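Local structure of hypothetical protein (Staphylococcus aureus subsp. aureus Mu50, 4PEO) at residues G43-N46 with A47-L51. The protein is very probably an essential cysteine protease of the Prp family that removes the N-terminal nine residues of ribosomal protein bL27. Numbering follows the deposited sequence.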
loop_
_atom_site.group_PDB
_atom_site.type_symbol
_atom_site.label_atom_id
_atom_site.label_comp_id
_atom_site.label_asym_id
_atom_site.label_seq_id
_atom_site.Cartn_x
_atom_site.Cartn_y
_atom_site.Cartn_z
ATOM N N GLY B 43 -6.366 1.875 2.043
ATOM C CA GLY B 43 -5.194 2.708 2.273
ATOM C C GLY B 43 -4.670 3.268 0.967
ATOM O O GLY B 43 -4.326 4.450 0.902
ATOM N N SER B 44 -4.656 2.440 -0.098
ATOM C CA SER B 44 -4.184 2.886 -1.420
ATOM C C SER B 44 -5.090 3.948 -2.016
ATOM O O SER B 44 -4.584 4.929 -2.555
ATOM C CB SER B 44 -4.012 1.715 -2.375
ATOM O OG SER B 44 -3.041 0.840 -1.827
ATOM N N VAL B 45 -6.430 3.794 -1.864
ATOM C CA VAL B 45 -7.386 4.807 -2.346
ATOM C C VAL B 45 -7.124 6.134 -1.610
ATOM O O VAL B 45 -7.009 7.177 -2.258
ATOM C CB VAL B 45 -8.855 4.316 -2.189
ATOM C CG1 VAL B 45 -9.856 5.432 -2.538
ATOM C CG2 VAL B 45 -9.105 3.091 -3.060
ATOM N N ASN B 46 -6.971 6.081 -0.270
ATOM C CA ASN B 46 -6.680 7.280 0.514
ATOM C C ASN B 46 -5.362 7.933 0.086
ATOM O O ASN B 46 -5.267 9.166 0.078
ATOM C CB ASN B 46 -6.665 6.969 1.998
ATOM C CG ASN B 46 -8.040 6.718 2.573
ATOM O OD1 ASN B 46 -9.072 6.998 1.957
ATOM N ND2 ASN B 46 -8.083 6.178 3.774
ATOM N N ALA B 47 -4.362 7.110 -0.296
ATOM C CA ALA B 47 -3.060 7.619 -0.751
ATOM C C ALA B 47 -3.194 8.311 -2.117
ATOM O O ALA B 47 -2.594 9.372 -2.329
ATOM C CB ALA B 47 -2.037 6.485 -0.826
ATOM N N ILE B 48 -3.975 7.727 -3.042
ATOM C CA ILE B 48 -4.151 8.369 -4.351
ATOM C C ILE B 48 -4.763 9.771 -4.145
ATOM O O ILE B 48 -4.263 10.758 -4.690
ATOM C CB ILE B 48 -5.028 7.510 -5.308
ATOM C CG1 ILE B 48 -4.307 6.216 -5.725
ATOM C CG2 ILE B 48 -5.467 8.348 -6.550
ATOM C CD1 ILE B 48 -5.256 5.143 -6.411
ATOM N N ILE B 49 -5.838 9.837 -3.340
ATOM C CA ILE B 49 -6.557 11.087 -3.056
ATOM C C ILE B 49 -5.700 12.109 -2.293
ATOM O O ILE B 49 -5.701 13.294 -2.640
ATOM C CB ILE B 49 -7.933 10.774 -2.385
ATOM C CG1 ILE B 49 -8.842 9.993 -3.372
ATOM C CG2 ILE B 49 -8.636 12.050 -1.880
ATOM C CD1 ILE B 49 -10.051 9.245 -2.728
ATOM N N GLY B 50 -4.969 11.641 -1.291
ATOM C CA GLY B 50 -4.150 12.504 -0.453
ATOM C C GLY B 50 -2.805 12.924 -1.010
ATOM O O GLY B 50 -2.315 14.003 -0.665
ATOM N N LEU B 51 -2.190 12.085 -1.864
ATOM C CA LEU B 51 -0.833 12.340 -2.376
ATOM C C LEU B 51 -0.718 12.762 -3.828
ATOM O O LEU B 51 0.375 13.155 -4.248
ATOM C CB LEU B 51 0.072 11.114 -2.141
ATOM C CG LEU B 51 0.139 10.567 -0.698
ATOM C CD1 LEU B 51 0.866 9.237 -0.653
ATOM C CD2 LEU B 51 0.770 11.577 0.267
#
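Val45 and Ile49, one helical turn apart, lie side by side and point the same way, a compact example of i to i+4 packing on one face of a helix. The touch is made by a single branch on each side: Val45 CG1 meets the terminal CD1 of Ile49 at 3.8 Å. Val45 holds CG1 anti to its own nitrogen (chi1 173°), beside the carbonyl carbon and hence on the side of the following turn. Ile49 answers by running its longer arm back over the preceding turn, where CG1 comes within 3.5 Å of Val45 O. That same oxygen accepts the hydrogen bond from Ile49 N, at 3.1 Å and almost straight (172°), so backbone and side chains join the same two residues. Ile48 repeats the backward reach one position earlier, its CG1 lying 3.4 Å from Ser44 O, the acceptor for Ile48 N. Ala47 N to Gly43 O and Gly50 N to Asn46 O (2.8 Å) continue the alpha-helical pattern through the C-terminal half of helix 36-51. This helix packs beside helix 77-96 against the mixed sheet of the Prp protease domain: Ser44 and Ile48 both touch Ile82 of the neighbouring helix, while Val45 rests on Phe67 and Ile69 of strand 67-70. Ser44 OG turns back to a hydrogen bond with Val40 O, which satisfies a hydroxyl buried among apolar neighbours. Asn46 faces outward instead, and its ND2 is hydrogen-bonded to Thr92 OG1 of the second subunit, where Ala47 and Leu51 also pack on Thr85 of that subunit.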